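Local coordinates for nucleoprotein (Rift valley fever virus, PDB 3OV9), which encapsidates the viral RNA genome, binding single-stranded nucleic acid and assembling into ring-shaped hexamers that build the nucleocapsid, at residues N19-E22 / Q23-E27; C116-L119 / V120-E124; A85-K89 / Y90-E94; D160-R163 / A164-A168. All coordinates share one frame; numbering follows the deposited sequence.

All four contacts are local, each between side chains within a helix or at its end, and none touches another within the chain. Contacts 1 and 2, whose centres lie 37 Å apart on opposite sides of the chain's centre, are nevertheless joined by assembly: I21 and V25 of contact 1 pack on L122 of a neighbouring subunit, and V121 and L122 of contact 2 receive I21 and V25 from a different one. Contact 3, centred 24 Å from contact 2, lies nearer the probable RNA-binding residues, with the L92 side chain about 8 Å from that of R106. Contact 4 lies away from the annotated sites, its centre 21 Å from that of contact 2.

Contact 1: residues N19-E22 / Q23-E27; sequences NEIE and QWVRE
E20 lies alongside W24 one helical turn on, its aliphatic stem over the indole. CG sits 3.8 Å from the centroid of the six-membered ring of W24, 16° off the ring normal, which makes a CH-pi contact. The carboxylate follows nearly flat over the rim, its CD 3.4 Å from W24 CH2. This reach depends on E20 placing CG anti to its backbone N (chi1 179°) and keeping the chain extended, so that it runs beside the ring.

A second, wetter arrangement occupies another side of the helix. R26 bends at chi3 and brings its guanidinium back over the carbonyl of E22, whose O stands 3.6 Å above the guanidinium plane of R26, over its centre. Two waters lie at the edge of that flat group and accept from it. One takes R26 NH2 and donates to N19 O at 2.7 Å; the other takes R26 NH1 and donates to E22 OE1 at 2.6 Å. Opposite charges therefore meet through solvent, while E22 OE2 forms a salt bridge to R18.

Beneath both sets run the i to i+4 backbone bonds, V25 N to I21 O being 2.9 Å. I21 and V25 pack on L122 of a neighbouring subunit. The arrangement is that of an amphipathic alpha-helix within the N-terminal region essential for oligomerization.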
loop_
_atom_site.group_PDB
_atom_site.type_symbol
_atom_site.label_atom_id
_atom_site.label_comp_id
_atom_site.label_asym_id
_atom_site.label_seq_id
_atom_site.Cartn_x
_atom_site.Cartn_y
_atom_site.Cartn_z
ATOM N N ASN A 19 30.737 35.110 -19.446
ATOM C CA ASN A 19 31.624 34.123 -20.066
ATOM C C ASN A 19 32.253 33.170 -19.051
ATOM O O ASN A 19 32.355 31.968 -19.304
ATOM C CB ASN A 19 32.700 34.807 -20.917
ATOM C CG ASN A 19 32.131 35.467 -22.161
ATOM O OD1 ASN A 19 32.670 36.464 -22.643
ATOM N ND2 ASN A 19 31.039 34.916 -22.689
ATOM N N GLU A 20 32.650 33.711 -17.901
ATOM C CA GLU A 20 33.233 32.918 -16.823
ATOM C C GLU A 20 32.211 31.956 -16.216
ATOM O O GLU A 20 32.507 30.776 -16.018
ATOM C CB GLU A 20 33.800 33.834 -15.738
ATOM C CG GLU A 20 34.416 33.097 -14.556
ATOM C CD GLU A 20 35.029 34.027 -13.532
ATOM O OE1 GLU A 20 34.339 34.967 -13.080
ATOM O OE2 GLU A 20 36.203 33.804 -13.164
ATOM N N ILE A 21 31.017 32.470 -15.933
ATOM C CA ILE A 21 29.953 31.674 -15.318
ATOM C C ILE A 21 29.475 30.562 -16.255
ATOM O O ILE A 21 29.249 29.431 -15.812
ATOM C CB ILE A 21 28.778 32.567 -14.843
ATOM C CG1 ILE A 21 29.208 33.391 -13.625
ATOM C CG2 ILE A 21 27.551 31.725 -14.498
ATOM C CD1 ILE A 21 28.373 34.626 -13.386
ATOM N N GLU A 22 29.340 30.881 -17.543
ATOM C CA GLU A 22 28.913 29.893 -18.539
ATOM C C GLU A 22 29.923 28.753 -18.709
ATOM O O GLU A 22 29.527 27.612 -18.976
ATOM C CB GLU A 22 28.581 30.563 -19.878
ATOM C CG GLU A 22 27.253 31.336 -19.862
ATOM C CD GLU A 22 26.923 32.017 -21.179
ATOM O OE1 GLU A 22 27.729 31.925 -22.129
ATOM O OE2 GLU A 22 25.848 32.651 -21.262
ATOM N N GLN A 23 31.212 29.063 -18.544
ATOM C CA GLN A 23 32.262 28.041 -18.550
ATOM C C GLN A 23 32.099 27.101 -17.358
ATOM O O GLN A 23 32.236 25.880 -17.497
ATOM C CB GLN A 23 33.659 28.671 -18.539
ATOM C CG GLN A 23 34.119 29.216 -19.886
ATOM C CD GLN A 23 35.612 29.497 -19.951
ATOM O OE1 GLN A 23 36.425 28.742 -19.419
ATOM N NE2 GLN A 23 35.981 30.582 -20.624
ATOM N N TRP A 24 31.798 27.666 -16.187
ATOM C CA TRP A 24 31.548 26.849 -14.997
ATOM C C TRP A 24 30.317 25.965 -15.185
ATOM O O TRP A 24 30.329 24.787 -14.810
ATOM C CB TRP A 24 31.401 27.710 -13.738
ATOM C CG TRP A 24 32.691 28.308 -13.242
ATOM C CD1 TRP A 24 33.943 27.767 -13.340
ATOM C CD2 TRP A 24 32.845 29.553 -12.547
ATOM N NE1 TRP A 24 34.870 28.607 -12.762
ATOM C CE2 TRP A 24 34.222 29.707 -12.268
ATOM C CE3 TRP A 24 31.955 30.556 -12.141
ATOM C CZ2 TRP A 24 34.731 30.827 -11.599
ATOM C CZ3 TRP A 24 32.462 31.672 -11.476
ATOM C CH2 TRP A 24 33.838 31.792 -11.210
ATOM N N VAL A 25 29.265 26.530 -15.781
ATOM C CA VAL A 25 28.045 25.775 -16.070
ATOM C C VAL A 25 28.397 24.525 -16.878
ATOM O O VAL A 25 27.980 23.420 -16.530
ATOM C CB VAL A 25 26.991 26.623 -16.828
ATOM C CG1 VAL A 25 25.830 25.756 -17.303
ATOM C CG2 VAL A 25 26.475 27.736 -15.946
ATOM N N ARG A 26 29.188 24.712 -17.934
ATOM C CA ARG A 26 29.635 23.602 -18.782
ATOM C C ARG A 26 30.496 22.586 -18.032
ATOM O O ARG A 26 30.331 21.378 -18.218
ATOM C CB ARG A 26 30.383 24.118 -20.017
ATOM C CG ARG A 26 29.496 24.803 -21.042
ATOM C CD ARG A 26 30.248 25.078 -22.342
ATOM N NE ARG A 26 31.315 26.062 -22.172
ATOM C CZ ARG A 26 31.156 27.379 -22.282
ATOM N NH1 ARG A 26 29.967 27.896 -22.569
ATOM N NH2 ARG A 26 32.192 28.182 -22.107
ATOM N N GLU A 27 31.404 23.074 -17.184
ATOM C CA GLU A 27 32.286 22.207 -16.398
ATOM C C GLU A 27 31.489 21.293 -15.466
ATOM O O GLU A 27 31.825 20.118 -15.306
ATOM C CB GLU A 27 33.298 23.032 -15.589
ATOM C CG GLU A 27 34.399 22.190 -14.935
ATOM C CD GLU A 27 35.287 22.965 -13.970
ATOM O OE1 GLU A 27 35.154 24.206 -13.868
ATOM O OE2 GLU A 27 36.128 22.317 -13.309
HETATM O O HOH W 1 32.106 30.959 -21.847
HETATM O O HOH W 2 29.837 30.739 -23.180
#

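Contact 2: residues C116-L119 / V120-E124; sequences CQAL and VVLSE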
loop_
_atom_site.group_PDB
_atom_site.type_symbol
_atom_site.label_atom_id
_atom_site.label_comp_id
_atom_site.label_asym_id
_atom_site.label_seq_id
_atom_site.Cartn_x
_atom_site.Cartn_y
_atom_site.Cartn_z
ATOM N N CYS A 116 24.085 4.617 -35.492
ATOM C CA CYS A 116 22.938 5.192 -36.191
ATOM C C CYS A 116 22.758 4.613 -37.593
ATOM O O CYS A 116 21.628 4.473 -38.065
ATOM C CB CYS A 116 23.030 6.716 -36.237
ATOM S SG CYS A 116 22.868 7.472 -34.610
ATOM N N GLN A 117 23.873 4.280 -38.241
ATOM C CA GLN A 117 23.856 3.600 -39.533
ATOM C C GLN A 117 23.339 2.175 -39.405
ATOM O O GLN A 117 22.603 1.696 -40.275
ATOM C CB GLN A 117 25.258 3.552 -40.135
ATOM C CG GLN A 117 25.817 4.887 -40.562
ATOM C CD GLN A 117 27.200 4.739 -41.146
ATOM O OE1 GLN A 117 27.372 4.173 -42.229
ATOM N NE2 GLN A 117 28.202 5.235 -40.427
ATOM N N ALA A 118 23.740 1.496 -38.328
ATOM C CA ALA A 118 23.324 0.111 -38.087
ATOM C C ALA A 118 21.817 0.002 -37.878
ATOM O O ALA A 118 21.228 -1.042 -38.153
ATOM C CB ALA A 118 24.075 -0.484 -36.906
ATOM N N LEU A 119 21.203 1.085 -37.403
ATOM C CA LEU A 119 19.754 1.142 -37.175
ATOM C C LEU A 119 18.934 0.916 -38.448
ATOM O O LEU A 119 17.820 0.388 -38.388
ATOM C CB LEU A 119 19.354 2.464 -36.509
ATOM C CG LEU A 119 19.828 2.702 -35.071
ATOM C CD1 LEU A 119 19.593 4.138 -34.643
ATOM C CD2 LEU A 119 19.150 1.742 -34.095
ATOM N N VAL A 120 19.496 1.313 -39.590
ATOM C CA VAL A 120 18.883 1.077 -40.900
ATOM C C VAL A 120 18.694 -0.426 -41.148
ATOM O O VAL A 120 17.645 -0.853 -41.639
ATOM C CB VAL A 120 19.716 1.725 -42.039
ATOM C CG1 VAL A 120 19.118 1.417 -43.403
ATOM C CG2 VAL A 120 19.811 3.235 -41.825
ATOM N N VAL A 121 19.700 -1.216 -40.786
ATOM C CA VAL A 121 19.636 -2.673 -40.930
ATOM C C VAL A 121 18.776 -3.298 -39.824
ATOM O O VAL A 121 18.023 -4.244 -40.072
ATOM C CB VAL A 121 21.056 -3.309 -40.941
ATOM C CG1 VAL A 121 20.990 -4.841 -40.875
ATOM C CG2 VAL A 121 21.838 -2.870 -42.174
ATOM N N LEU A 122 18.876 -2.748 -38.615
ATOM C CA LEU A 122 18.313 -3.380 -37.416
ATOM C C LEU A 122 16.858 -3.026 -37.092
ATOM O O LEU A 122 16.286 -3.571 -36.142
ATOM C CB LEU A 122 19.208 -3.091 -36.202
ATOM C CG LEU A 122 20.612 -3.701 -36.213
ATOM C CD1 LEU A 122 21.499 -3.050 -35.159
ATOM C CD2 LEU A 122 20.553 -5.200 -36.005
ATOM N N SER A 123 16.274 -2.130 -37.890
ATOM C CA SER A 123 14.925 -1.575 -37.692
ATOM C C SER A 123 13.870 -2.536 -37.124
ATOM O O SER A 123 13.212 -2.223 -36.132
ATOM C CB SER A 123 14.418 -0.972 -39.009
ATOM O OG SER A 123 13.102 -0.467 -38.879
ATOM N N GLU A 124 13.722 -3.698 -37.751
ATOM C CA GLU A 124 12.653 -4.633 -37.389
ATOM C C GLU A 124 12.960 -5.512 -36.170
ATOM O O GLU A 124 12.119 -6.316 -35.753
ATOM C CB GLU A 124 12.250 -5.486 -38.599
ATOM C CG GLU A 124 11.654 -4.683 -39.755
ATOM C CD GLU A 124 10.535 -3.751 -39.316
ATOM O OE1 GLU A 124 9.528 -4.237 -38.754
ATOM O OE2 GLU A 124 10.663 -2.529 -39.530
#
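The peptide groups of Q117 and A118 are the flat groups that receive the next turn, and they receive it differently. V120 N stands above the carbonyl plane of Q117, 57° out of it, and donates to Q117 O at 3.2 Å. L122 N instead approaches within the carbonyl plane of A118, 2.9 Å from A118 O. That same oxygen takes a second, weak bond from V121 N, bent to 124° at the hydrogen.

Side chains close around these carbonyls. V120 lays CB against Q117 O at 3.4 Å. L122 folds back over the A118 carbonyl, its CG 3.3 Å from A118 O, because chi1 of -66° sets CG beside the backbone N; its CD1 then reaches the A118 methyl, 4.0 Å from A118 CB. Past this turn the chain passes into a 3-10 segment, in which S123 OG donates to E124 OE2.

L119 and L122 rest on L62 of helix 50-63, while V121 also meets I21 of a neighbouring subunit. Q117 NE2 donates to A12 O of that subunit. W125, probably important for dimerization, follows directly in the chain. Chemically, the A118 carbonyl shares its oxygen between i+3 and i+4 donors as the helix nears its end, and leucine carbon probably helps to shield that polar atom beside a subunit interface that is apolar at V121 and L122 and polar at Q117.

Contact 3: residues A85-K89 / Y90-E94; sequences ALINK and YKLKE
L92 turns back on the helix it has just left and fills a shallow hollow between L86 and I87. Its CD1 rests 4.2 Å from L86 CB and 4.3 Å from I87 CG1, one methyl touching both side chains. The same branch passes over the backbone, with L92 CD1 3.8 Å from L86 O.

Y90 fits a second groove. K89 runs beside it with an extended chain: K89 CG lies over one ring face, 3.9 Å from Y90 CE2, and the chain runs on past the rim. The methyl CD2 of L86 meets that same ring carbon of Y90 at 3.9 Å, and the L86 carbonyl oxygen lies at the ring's edge, in its plane. Y90 OH, at the far end, bonds to D53 of helix 50-63.

The reversal itself has the 6→1 bond and the positive phi of a Schellman motif. K91 takes a phi of 52°, and L92 N donates to I87 O at 3.3 Å, in the carbonyl plane and on a lone pair, with I87 and L92 forming the apolar pair beside it. K91 bends at chi2 and chi3, bringing NZ to a water that donates to N88 O at 2.7 Å. The chemistry implies that the carbonyls of L86 and I87 are answered by backbone N-H groups and that of N88 by solvent, and that the charge of K91, held near N88 O by one water, would probably favour the negative end of the helix dipole.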
loop_
_atom_site.group_PDB
_atom_site.type_symbol
_atom_site.label_atom_id
_atom_site.label_comp_id
_atom_site.label_asym_id
_atom_site.label_seq_id
_atom_site.Cartn_x
_atom_site.Cartn_y
_atom_site.Cartn_z
ATOM N N ALA A 85 32.244 -14.380 -22.968
ATOM C CA ALA A 85 33.608 -13.978 -23.304
ATOM C C ALA A 85 33.755 -12.458 -23.359
ATOM O O ALA A 85 34.767 -11.915 -22.909
ATOM C CB ALA A 85 34.043 -14.609 -24.616
ATOM N N LEU A 86 32.741 -11.780 -23.897
ATOM C CA LEU A 86 32.737 -10.314 -23.966
ATOM C C LEU A 86 32.703 -9.671 -22.580
ATOM O O LEU A 86 33.375 -8.665 -22.343
ATOM C CB LEU A 86 31.568 -9.800 -24.816
ATOM C CG LEU A 86 31.643 -9.949 -26.339
ATOM C CD1 LEU A 86 30.317 -9.541 -26.969
ATOM C CD2 LEU A 86 32.797 -9.148 -26.947
ATOM N N ILE A 87 31.924 -10.256 -21.672
ATOM C CA ILE A 87 31.842 -9.768 -20.295
ATOM C C ILE A 87 33.198 -9.872 -19.600
ATOM O O ILE A 87 33.647 -8.914 -18.970
ATOM C CB ILE A 87 30.764 -10.516 -19.471
ATOM C CG1 ILE A 87 29.365 -10.203 -20.006
ATOM C CG2 ILE A 87 30.859 -10.147 -17.979
ATOM C CD1 ILE A 87 28.289 -11.160 -19.519
ATOM N N ASN A 88 33.845 -11.030 -19.725
ATOM C CA ASN A 88 35.133 -11.272 -19.072
ATOM C C ASN A 88 36.262 -10.413 -19.629
ATOM O O ASN A 88 37.132 -9.960 -18.879
ATOM C CB ASN A 88 35.521 -12.754 -19.153
ATOM C CG ASN A 88 34.558 -13.659 -18.399
ATOM O OD1 ASN A 88 34.358 -14.815 -18.779
ATOM N ND2 ASN A 88 33.961 -13.144 -17.328
ATOM N N LYS A 89 36.237 -10.189 -20.943
ATOM C CA LYS A 89 37.288 -9.442 -21.630
ATOM C C LYS A 89 37.169 -7.933 -21.417
ATOM O O LYS A 89 38.180 -7.252 -21.227
ATOM C CB LYS A 89 37.282 -9.770 -23.125
ATOM C CG LYS A 89 38.476 -9.238 -23.905
ATOM C CD LYS A 89 38.437 -9.728 -25.339
ATOM C CE LYS A 89 39.560 -9.134 -26.164
ATOM N NZ LYS A 89 39.571 -9.701 -27.540
ATOM N N TYR A 90 35.939 -7.424 -21.444
ATOM C CA TYR A 90 35.693 -5.979 -21.368
ATOM C C TYR A 90 35.126 -5.523 -20.021
ATOM O O TYR A 90 34.817 -4.338 -19.838
ATOM C CB TYR A 90 34.792 -5.531 -22.529
ATOM C CG TYR A 90 35.442 -5.695 -23.882
ATOM C CD1 TYR A 90 36.255 -4.694 -24.412
ATOM C CD2 TYR A 90 35.260 -6.860 -24.630
ATOM C CE1 TYR A 90 36.865 -4.843 -25.650
ATOM C CE2 TYR A 90 35.866 -7.021 -25.867
ATOM C CZ TYR A 90 36.668 -6.009 -26.374
ATOM O OH TYR A 90 37.270 -6.167 -27.599
ATOM N N LYS A 91 35.007 -6.470 -19.087
ATOM C CA LYS A 91 34.501 -6.231 -17.724
ATOM C C LYS A 91 33.154 -5.504 -17.708
ATOM O O LYS A 91 32.937 -4.570 -16.930
ATOM C CB LYS A 91 35.553 -5.512 -16.858
ATOM C CG LYS A 91 36.960 -6.127 -16.892
ATOM C CD LYS A 91 36.988 -7.622 -16.535
ATOM C CE LYS A 91 37.012 -7.865 -15.032
ATOM N NZ LYS A 91 37.007 -9.323 -14.709
ATOM N N LEU A 92 32.247 -5.961 -18.571
ATOM C CA LEU A 92 30.958 -5.305 -18.786
ATOM C C LEU A 92 30.064 -5.295 -17.552
ATOM O O LEU A 92 29.974 -6.288 -16.821
ATOM C CB LEU A 92 30.218 -5.943 -19.971
ATOM C CG LEU A 92 30.853 -5.846 -21.362
ATOM C CD1 LEU A 92 30.083 -6.709 -22.356
ATOM C CD2 LEU A 92 30.927 -4.403 -21.852
ATOM N N LYS A 93 29.414 -4.156 -17.331
ATOM C CA LYS A 93 28.468 -3.983 -16.234
ATOM C C LYS A 93 27.091 -3.589 -16.773
ATOM O O LYS A 93 26.929 -3.364 -17.978
ATOM C CB LYS A 93 28.972 -2.917 -15.250
ATOM C CG LYS A 93 30.358 -3.174 -14.654
ATOM C CD LYS A 93 30.363 -4.356 -13.684
ATOM C CE LYS A 93 31.696 -4.483 -12.954
ATOM N NZ LYS A 93 32.837 -4.773 -13.871
ATOM N N GLU A 94 26.110 -3.522 -15.872
ATOM C CA GLU A 94 24.751 -3.095 -16.209
ATOM C C GLU A 94 24.492 -1.676 -15.706
ATOM O O GLU A 94 25.235 -1.164 -14.864
ATOM C CB GLU A 94 23.725 -4.061 -15.607
ATOM C CG GLU A 94 23.813 -5.473 -16.154
ATOM C CD GLU A 94 22.883 -6.446 -15.458
ATOM O OE1 GLU A 94 22.164 -6.026 -14.528
ATOM O OE2 GLU A 94 22.875 -7.636 -15.842
HETATM O O HOH W 3 38.204 -11.207 -16.704
#

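Contact 4: residues D160-R163 / A164-A168; sequences DYLR and AILDA
R163 and D167 stand side by side one turn apart, pointing the same way, yet the arginine spends its charge on another partner. Its CB only leads off the backbone, and the first meeting comes one atom later. Because chi1 of -173° sets CG anti to the backbone N, CG itself passes the D167 carboxylate, with R163 CG 3.5 Å from D167 OD2. From CD the chain bends away (chi3), leaving NE 4.7 Å from D167 OD2, near but not in contact. At the tip, R163 NH1 and NH2 both grip D160 OD1, each at 3.0 Å, in a salt bridge. NH1 uses the anti lone pair of that oxygen, whereas NH2 comes from above the carboxylate plane, 47° out of it. D167 may still add a favourable charge from nearby.

On another side of the helix, L162 CD1 meets L166 CD1 at 4.1 Å. Regular i to i+4 bonds, such as D167 N to R163 O at 2.8 Å, hold the backbone of helix 159-180. A164 and I165 pack against M235 and V234 of helix 232-243, while L162 touches V153 in a loop, placing this turn within an all-helical bundle.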
loop_
_atom_site.group_PDB
_atom_site.type_symbol
_atom_site.label_atom_id
_atom_site.label_comp_id
_atom_site.label_asym_id
_atom_site.label_seq_id
_atom_site.Cartn_x
_atom_site.Cartn_y
_atom_site.Cartn_z
ATOM N N ASP A 160 15.344 26.880 -35.169
ATOM C CA ASP A 160 14.197 26.141 -35.704
ATOM C C ASP A 160 14.580 24.759 -36.230
ATOM O O ASP A 160 13.830 23.796 -36.054
ATOM C CB ASP A 160 13.510 26.941 -36.817
ATOM C CG ASP A 160 12.857 28.216 -36.311
ATOM O OD1 ASP A 160 12.443 28.266 -35.132
ATOM O OD2 ASP A 160 12.748 29.174 -37.108
ATOM N N TYR A 161 15.738 24.674 -36.880
ATOM C CA TYR A 161 16.225 23.416 -37.442
ATOM C C TYR A 161 16.646 22.445 -36.341
ATOM O O TYR A 161 16.368 21.247 -36.422
ATOM C CB TYR A 161 17.395 23.651 -38.405
ATOM C CG TYR A 161 17.089 24.507 -39.624
ATOM C CD1 TYR A 161 15.774 24.780 -40.016
ATOM C CD2 TYR A 161 18.124 25.016 -40.406
ATOM C CE1 TYR A 161 15.504 25.555 -41.141
ATOM C CE2 TYR A 161 17.866 25.790 -41.533
ATOM C CZ TYR A 161 16.555 26.053 -41.893
ATOM O OH TYR A 161 16.298 26.817 -43.008
ATOM N N LEU A 162 17.317 22.974 -35.320
ATOM C CA LEU A 162 17.729 22.189 -34.157
ATOM C C LEU A 162 16.515 21.631 -33.416
ATOM O O LEU A 162 16.481 20.446 -33.075
ATOM C CB LEU A 162 18.594 23.039 -33.215
ATOM C CG LEU A 162 19.065 22.439 -31.885
ATOM C CD1 LEU A 162 19.934 21.210 -32.103
ATOM C CD2 LEU A 162 19.813 23.484 -31.066
ATOM N N ARG A 163 15.526 22.494 -33.179
ATOM C CA ARG A 163 14.289 22.113 -32.497
ATOM C C ARG A 163 13.567 20.990 -33.242
ATOM O O ARG A 163 13.089 20.038 -32.618
ATOM C CB ARG A 163 13.367 23.328 -32.322
ATOM C CG ARG A 163 12.127 23.063 -31.469
ATOM C CD ARG A 163 11.330 24.336 -31.182
ATOM N NE ARG A 163 10.671 24.877 -32.371
ATOM C CZ ARG A 163 11.027 26.000 -32.990
ATOM N NH1 ARG A 163 12.043 26.725 -32.537
ATOM N NH2 ARG A 163 10.363 26.404 -34.064
ATOM N N ALA A 164 13.503 21.104 -34.568
ATOM C CA ALA A 164 12.866 20.088 -35.411
ATOM C C ALA A 164 13.567 18.735 -35.299
ATOM O O ALA A 164 12.907 17.701 -35.168
ATOM C CB ALA A 164 12.818 20.548 -36.864
ATOM N N ILE A 165 14.899 18.752 -35.351
ATOM C CA ILE A 165 15.710 17.536 -35.215
ATOM C C ILE A 165 15.446 16.855 -33.871
ATOM O O ILE A 165 15.235 15.640 -33.816
ATOM C CB ILE A 165 17.234 17.836 -35.400
ATOM C CG1 ILE A 165 17.569 18.111 -36.875
ATOM C CG2 ILE A 165 18.114 16.710 -34.827
ATOM C CD1 ILE A 165 17.559 16.887 -37.798
ATOM N N LEU A 166 15.439 17.648 -32.801
ATOM C CA LEU A 166 15.250 17.127 -31.448
ATOM C C LEU A 166 13.820 16.663 -31.179
ATOM O O LEU A 166 13.622 15.622 -30.557
ATOM C CB LEU A 166 15.713 18.140 -30.394
ATOM C CG LEU A 166 17.227 18.388 -30.327
ATOM C CD1 LEU A 166 17.562 19.426 -29.267
ATOM C CD2 LEU A 166 18.003 17.095 -30.077
ATOM N N ASP A 167 12.835 17.422 -31.664
ATOM C CA ASP A 167 11.427 17.029 -31.553
ATOM C C ASP A 167 11.169 15.712 -32.289
ATOM O O ASP A 167 10.508 14.818 -31.753
ATOM C CB ASP A 167 10.497 18.127 -32.086
ATOM C CG ASP A 167 10.384 19.329 -31.148
ATOM O OD1 ASP A 167 10.829 19.253 -29.982
ATOM O OD2 ASP A 167 9.831 20.359 -31.584
ATOM N N ALA A 168 11.703 15.596 -33.507
ATOM C CA ALA A 168 11.589 14.369 -34.303
ATOM C C ALA A 168 12.194 13.167 -33.576
ATOM O O ALA A 168 11.584 12.099 -33.524
ATOM C CB ALA A 168 12.243 14.548 -35.670
#